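Local coordinates for protein ethylbenzene dehydrogenase alpha-subunit (Aromatoleum aromaticum, PDB 2IVF) that is the large, cofactor-bearing subunit of a molybdenum enzyme of the molybdopterin oxidoreductase family, carrying two pterin guanine dinucleotides and an iron-sulfur cluster, at residues A[330-343]-A[388-402]. Sequence-based numbering, arbitrary orientation.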
loop_
_atom_site.group_PDB
_atom_site.type_symbol
_atom_site.label_atom_id
_atom_site.label_comp_id
_atom_site.label_asym_id
_atom_site.label_seq_id
_atom_site.Cartn_x
_atom_site.Cartn_y
_atom_site.Cartn_z
ATOM N N ASP A 330 -14.481 -26.022 26.886
ATOM C CA ASP A 330 -15.723 -26.651 27.242
ATOM C C ASP A 330 -15.795 -28.069 26.702
ATOM O O ASP A 330 -16.781 -28.742 26.937
ATOM C CB ASP A 330 -16.928 -25.814 26.800
ATOM C CG ASP A 330 -17.094 -25.717 25.294
ATOM O OD1 ASP A 330 -16.098 -25.928 24.553
ATOM O OD2 ASP A 330 -18.244 -25.417 24.857
ATOM N N LEU A 331 -14.746 -28.537 26.017
ATOM C CA LEU A 331 -14.799 -29.871 25.425
ATOM C C LEU A 331 -15.126 -30.989 26.432
ATOM O O LEU A 331 -15.811 -31.936 26.089
ATOM C CB LEU A 331 -13.534 -30.198 24.596
ATOM C CG LEU A 331 -13.193 -29.335 23.373
ATOM C CD1 LEU A 331 -12.253 -30.138 22.466
ATOM C CD2 LEU A 331 -14.384 -28.844 22.621
ATOM N N PRO A 332 -14.611 -30.918 27.676
ATOM C CA PRO A 332 -15.060 -31.929 28.650
ATOM C C PRO A 332 -16.363 -31.633 29.406
ATOM O O PRO A 332 -16.741 -32.427 30.245
ATOM C CB PRO A 332 -13.902 -31.962 29.649
ATOM C CG PRO A 332 -13.426 -30.582 29.655
ATOM C CD PRO A 332 -13.514 -30.091 28.232
ATOM N N LEU A 333 -17.041 -30.517 29.144
ATOM C CA LEU A 333 -18.247 -30.220 29.918
ATOM C C LEU A 333 -19.389 -31.046 29.368
ATOM O O LEU A 333 -19.466 -31.289 28.155
ATOM C CB LEU A 333 -18.606 -28.741 29.900
ATOM C CG LEU A 333 -17.621 -27.813 30.622
ATOM C CD1 LEU A 333 -18.055 -26.367 30.498
ATOM C CD2 LEU A 333 -17.466 -28.172 32.119
ATOM N N LEU A 334 -20.265 -31.456 30.271
ATOM C CA LEU A 334 -21.363 -32.344 29.933
ATOM C C LEU A 334 -22.592 -31.603 29.433
ATOM O O LEU A 334 -22.976 -30.544 29.951
ATOM C CB LEU A 334 -21.731 -33.175 31.129
ATOM C CG LEU A 334 -20.690 -34.163 31.650
ATOM C CD1 LEU A 334 -21.241 -34.756 32.981
ATOM C CD2 LEU A 334 -20.424 -35.272 30.627
ATOM N N VAL A 335 -23.196 -32.207 28.416
ATOM C CA VAL A 335 -24.338 -31.693 27.730
ATOM C C VAL A 335 -25.405 -32.766 27.805
ATOM O O VAL A 335 -25.110 -33.958 27.739
ATOM C CB VAL A 335 -23.985 -31.332 26.259
ATOM C CG1 VAL A 335 -25.200 -30.807 25.547
ATOM C CG2 VAL A 335 -22.895 -30.300 26.228
ATOM N N ARG A 336 -26.635 -32.325 28.012
ATOM C CA ARG A 336 -27.789 -33.182 28.145
ATOM C C ARG A 336 -28.203 -33.633 26.758
ATOM O O ARG A 336 -28.285 -32.815 25.835
ATOM C CB ARG A 336 -28.936 -32.404 28.800
ATOM C CG ARG A 336 -28.675 -31.978 30.246
ATOM C CD ARG A 336 -29.821 -31.178 30.849
ATOM N NE ARG A 336 -31.110 -31.840 30.707
ATOM C CZ ARG A 336 -32.226 -31.474 31.341
ATOM N NH1 ARG A 336 -32.240 -30.460 32.189
ATOM N NH2 ARG A 336 -33.342 -32.124 31.106
ATOM N N MET A 337 -28.444 -34.926 26.596
ATOM C CA MET A 337 -28.864 -35.465 25.299
ATOM C C MET A 337 -30.347 -35.232 25.007
ATOM O O MET A 337 -30.786 -35.408 23.869
ATOM C CB MET A 337 -28.529 -36.950 25.196
ATOM C CG MET A 337 -27.035 -37.227 25.114
ATOM S SD MET A 337 -26.341 -36.579 23.612
ATOM C CE MET A 337 -25.825 -34.919 24.082
ATOM N N ASP A 338 -31.113 -34.825 26.012
ATOM C CA ASP A 338 -32.510 -34.479 25.786
ATOM C C ASP A 338 -32.743 -33.017 25.351
ATOM O O ASP A 338 -33.552 -32.779 24.447
ATOM C CB ASP A 338 -33.351 -34.840 27.010
ATOM C CG ASP A 338 -32.943 -34.095 28.272
ATOM O OD1 ASP A 338 -31.859 -33.490 28.311
ATOM O OD2 ASP A 338 -33.728 -34.125 29.243
ATOM N N THR A 339 -32.079 -32.048 25.982
ATOM C CA THR A 339 -32.322 -30.626 25.676
ATOM C C THR A 339 -31.204 -30.001 24.823
ATOM O O THR A 339 -31.405 -28.972 24.174
ATOM C CB THR A 339 -32.460 -29.759 26.949
ATOM O OG1 THR A 339 -31.221 -29.743 27.669
ATOM C CG2 THR A 339 -33.588 -30.262 27.861
ATOM N N GLY A 340 -30.030 -30.629 24.813
ATOM C CA GLY A 340 -28.891 -30.105 24.093
ATOM C C GLY A 340 -28.160 -29.009 24.852
ATOM O O GLY A 340 -27.299 -28.329 24.318
ATOM N N LYS A 341 -28.505 -28.852 26.114
ATOM C CA LYS A 341 -27.960 -27.760 26.896
ATOM C C LYS A 341 -26.997 -28.311 27.929
ATOM O O LYS A 341 -27.137 -29.458 28.380
ATOM C CB LYS A 341 -29.125 -26.952 27.517
ATOM C CG LYS A 341 -29.616 -25.845 26.536
ATOM C CD LYS A 341 -31.056 -25.502 26.698
ATOM C CE LYS A 341 -31.585 -24.665 25.520
ATOM N NZ LYS A 341 -30.730 -23.499 25.141
ATOM N N PHE A 342 -25.997 -27.515 28.281
ATOM C CA PHE A 342 -25.047 -27.935 29.307
ATOM C C PHE A 342 -25.809 -28.432 30.546
ATOM O O PHE A 342 -26.817 -27.825 30.974
ATOM C CB PHE A 342 -24.101 -26.806 29.709
ATOM C CG PHE A 342 -23.079 -26.440 28.659
ATOM C CD1 PHE A 342 -21.974 -27.247 28.424
ATOM C CD2 PHE A 342 -23.212 -25.259 27.935
ATOM C CE1 PHE A 342 -21.023 -26.903 27.462
ATOM C CE2 PHE A 342 -22.292 -24.894 26.992
ATOM C CZ PHE A 342 -21.169 -25.722 26.741
ATOM N N LEU A 343 -25.337 -29.549 31.097
ATOM C CA LEU A 343 -25.840 -30.041 32.371
ATOM C C LEU A 343 -25.482 -29.030 33.449
ATOM O O LEU A 343 -24.299 -28.687 33.590
ATOM C CB LEU A 343 -25.203 -31.382 32.707
ATOM C CG LEU A 343 -25.643 -32.020 34.019
ATOM C CD1 LEU A 343 -27.137 -32.239 33.983
ATOM C CD2 LEU A 343 -24.863 -33.320 34.238
ATOM N N ALA A 388 -26.745 -39.082 34.104
ATOM C CA ALA A 388 -26.882 -38.262 35.299
ATOM C C ALA A 388 -28.335 -38.323 35.777
ATOM O O ALA A 388 -29.251 -38.289 34.957
ATOM C CB ALA A 388 -26.485 -36.834 34.992
ATOM N N ARG A 389 -28.539 -38.437 37.090
ATOM C CA ARG A 389 -29.866 -38.294 37.688
ATOM C C ARG A 389 -30.145 -36.835 37.979
ATOM O O ARG A 389 -29.389 -36.186 38.693
ATOM C CB ARG A 389 -29.982 -39.072 39.004
ATOM C CG ARG A 389 -30.494 -40.464 38.832
ATOM C CD ARG A 389 -30.388 -41.303 40.119
ATOM N NE ARG A 389 -30.376 -42.731 39.797
ATOM C CZ ARG A 389 -30.150 -43.721 40.667
ATOM N NH1 ARG A 389 -29.904 -43.455 41.948
ATOM N NH2 ARG A 389 -30.181 -44.994 40.255
ATOM N N LEU A 390 -31.253 -36.329 37.462
ATOM C CA LEU A 390 -31.640 -34.957 37.723
ATOM C C LEU A 390 -32.335 -34.812 39.087
ATOM O O LEU A 390 -32.598 -35.803 39.785
ATOM C CB LEU A 390 -32.518 -34.443 36.577
ATOM C CG LEU A 390 -31.847 -34.538 35.201
ATOM C CD1 LEU A 390 -32.673 -33.852 34.133
ATOM C CD2 LEU A 390 -30.434 -33.930 35.228
ATOM N N LYS A 391 -32.608 -33.567 39.470
ATOM C CA LYS A 391 -33.275 -33.282 40.728
ATOM C C LYS A 391 -34.715 -33.817 40.711
ATOM O O LYS A 391 -35.327 -34.010 41.758
ATOM C CB LYS A 391 -33.228 -31.781 41.074
ATOM C CG LYS A 391 -33.919 -30.833 40.097
ATOM C CD LYS A 391 -34.290 -29.517 40.781
ATOM C CE LYS A 391 -34.438 -28.337 39.808
ATOM N NZ LYS A 391 -34.629 -28.695 38.370
ATOM N N ASN A 392 -35.222 -34.068 39.505
ATOM C CA ASN A 392 -36.494 -34.759 39.297
ATOM C C ASN A 392 -36.476 -36.255 39.674
ATOM O O ASN A 392 -37.529 -36.881 39.747
ATOM C CB ASN A 392 -36.911 -34.625 37.817
ATOM C CG ASN A 392 -37.927 -33.519 37.592
ATOM O OD1 ASN A 392 -38.971 -33.467 38.262
ATOM N ND2 ASN A 392 -37.638 -32.639 36.642
ATOM N N GLY A 393 -35.281 -36.826 39.857
ATOM C CA GLY A 393 -35.112 -38.276 39.987
ATOM C C GLY A 393 -34.985 -38.981 38.646
ATOM O O GLY A 393 -34.663 -40.162 38.601
ATOM N N LYS A 394 -35.221 -38.250 37.556
ATOM C CA LYS A 394 -35.108 -38.780 36.190
ATOM C C LYS A 394 -33.653 -38.886 35.786
ATOM O O LYS A 394 -32.863 -37.989 36.058
ATOM C CB LYS A 394 -35.829 -37.850 35.204
ATOM C CG LYS A 394 -36.319 -38.518 33.909
ATOM C CD LYS A 394 -37.780 -38.084 33.552
ATOM C CE LYS A 394 -37.853 -36.653 32.955
ATOM N NZ LYS A 394 -39.228 -36.310 32.410
ATOM N N THR A 395 -33.303 -39.984 35.130
ATOM C CA THR A 395 -31.948 -40.173 34.612
ATOM C C THR A 395 -31.926 -39.904 33.110
ATOM O O THR A 395 -32.811 -40.347 32.377
ATOM C CB THR A 395 -31.428 -41.611 34.895
ATOM O OG1 THR A 395 -31.478 -41.852 36.299
ATOM C CG2 THR A 395 -29.973 -41.800 34.414
ATOM N N ILE A 396 -30.914 -39.174 32.661
ATOM C CA ILE A 396 -30.756 -38.887 31.250
ATOM C C ILE A 396 -29.342 -39.220 30.836
ATOM O O ILE A 396 -28.450 -39.332 31.677
ATOM C CB ILE A 396 -31.046 -37.412 30.930
ATOM C CG1 ILE A 396 -30.190 -36.487 31.821
ATOM C CG2 ILE A 396 -32.551 -37.143 31.107
ATOM C CD1 ILE A 396 -30.287 -35.035 31.480
ATOM N N GLN A 397 -29.165 -39.391 29.531
ATOM C CA GLN A 397 -27.861 -39.544 28.936
ATOM C C GLN A 397 -27.239 -38.151 28.836
ATOM O O GLN A 397 -27.925 -37.189 28.480
ATOM C CB GLN A 397 -27.967 -40.106 27.509
ATOM C CG GLN A 397 -28.062 -41.632 27.355
ATOM C CD GLN A 397 -27.609 -42.060 25.953
ATOM O OE1 GLN A 397 -26.722 -41.428 25.352
ATOM N NE2 GLN A 397 -28.208 -43.111 25.431
ATOM N N VAL A 398 -25.954 -38.062 29.147
ATOM C CA VAL A 398 -25.190 -36.846 28.960
ATOM C C VAL A 398 -23.889 -37.251 28.309
ATOM O O VAL A 398 -23.436 -38.389 28.487
ATOM C CB VAL A 398 -24.926 -36.106 30.281
ATOM C CG1 VAL A 398 -26.260 -35.719 30.955
ATOM C CG2 VAL A 398 -24.057 -36.945 31.219
ATOM N N ARG A 399 -23.309 -36.338 27.537
ATOM C CA ARG A 399 -22.020 -36.573 26.939
ATOM C C ARG A 399 -21.275 -35.266 26.894
ATOM O O ARG A 399 -21.871 -34.211 26.967
ATOM C CB ARG A 399 -22.170 -37.177 25.546
ATOM C CG ARG A 399 -22.614 -36.204 24.474
ATOM C CD ARG A 399 -22.812 -36.902 23.138
ATOM N NE ARG A 399 -23.327 -35.995 22.105
ATOM C CZ ARG A 399 -23.814 -36.386 20.924
ATOM N NH1 ARG A 399 -23.848 -37.666 20.574
ATOM N NH2 ARG A 399 -24.272 -35.486 20.077
ATOM N N THR A 400 -19.967 -35.352 26.745
ATOM C CA THR A 400 -19.141 -34.180 26.683
ATOM C C THR A 400 -19.348 -33.491 25.342
ATOM O O THR A 400 -19.749 -34.130 24.365
ATOM C CB THR A 400 -17.651 -34.558 26.813
ATOM O OG1 THR A 400 -17.256 -35.379 25.714
ATOM C CG2 THR A 400 -17.384 -35.287 28.125
ATOM N N VAL A 401 -19.061 -32.189 25.297
ATOM C CA VAL A 401 -19.040 -31.487 24.057
ATOM C C VAL A 401 -18.136 -32.227 23.084
ATOM O O VAL A 401 -18.495 -32.405 21.921
ATOM C CB VAL A 401 -18.521 -30.061 24.219
ATOM C CG1 VAL A 401 -18.247 -29.431 22.840
ATOM C CG2 VAL A 401 -19.528 -29.234 25.057
ATOM N N PHE A 402 -16.972 -32.649 23.578
ATOM C CA PHE A 402 -16.012 -33.426 22.782
ATOM C C PHE A 402 -16.636 -34.637 22.075
ATOM O O PHE A 402 -16.323 -34.904 20.897
ATOM C CB PHE A 402 -14.854 -33.906 23.666
ATOM C CG PHE A 402 -13.731 -34.548 22.896
ATOM C CD1 PHE A 402 -12.724 -33.775 22.358
ATOM C CD2 PHE A 402 -13.693 -35.927 22.708
ATOM C CE1 PHE A 402 -11.671 -34.348 21.660
ATOM C CE2 PHE A 402 -12.633 -36.504 22.001
ATOM C CZ PHE A 402 -11.637 -35.718 21.493
#
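Two bends in the M337 chain (chi2 -65°, chi3 91°) fold its thioether across R399, whose own chain runs straight from CG to NE, the two side chains crossing at about a right angle. The sulfur lies over one face of the R399 guanidinium, toward its rim, with M337 SD 3.4 Å from R399 NE. A bend at chi3 (52°) likewise turns the R336 guanidinium back to D338, which it grips side-on: NE bonds to OD1, and NH2 to OD2 at 2.8 Å in a nearly straight salt bridge. This pairing holds the guanidinium between L390 CD1 on one face and T339 CG2 on the opposite one, while I396 CD1 comes obliquely to within 3.4 Å of R336 NE. Strand 334-336 is an edge of a three-stranded antiparallel sheet, with 395-400 in the middle and 385-389 beyond, inside the molybdopterin oxidoreductase family region but toward the periphery of the chain, the centre of the contact lying about 37 Å from the chain's centre. V335 and R399 form the hydrogen-bonded pair, V335 N reaching R399 O at 2.8 Å, and M337 N to Q397 O extends the ladder past the strand end. Where 395-400 runs into helix 401-408, the turn D330-L333 takes over as acceptor: V401 N sits nearly on the line of the L333 carbonyl, though its N-H is bent off the oxygen, and L331 O receives F402 N at 2.9 Å on a lone pair in the carbonyl plane. T400 is the N-cap, its OG1 taking the E403 amide and also bonding L382 O. V401 CG2 packs 3.7 Å from V335 CG2 and equally near F342 CE1, whereas L331 CD1 abuts the F402 ring at its edge. On the sheet face carrying V398, L343 reaches A388 and L390 with its two methyls, and Y357 and V366 continue the apolar layer.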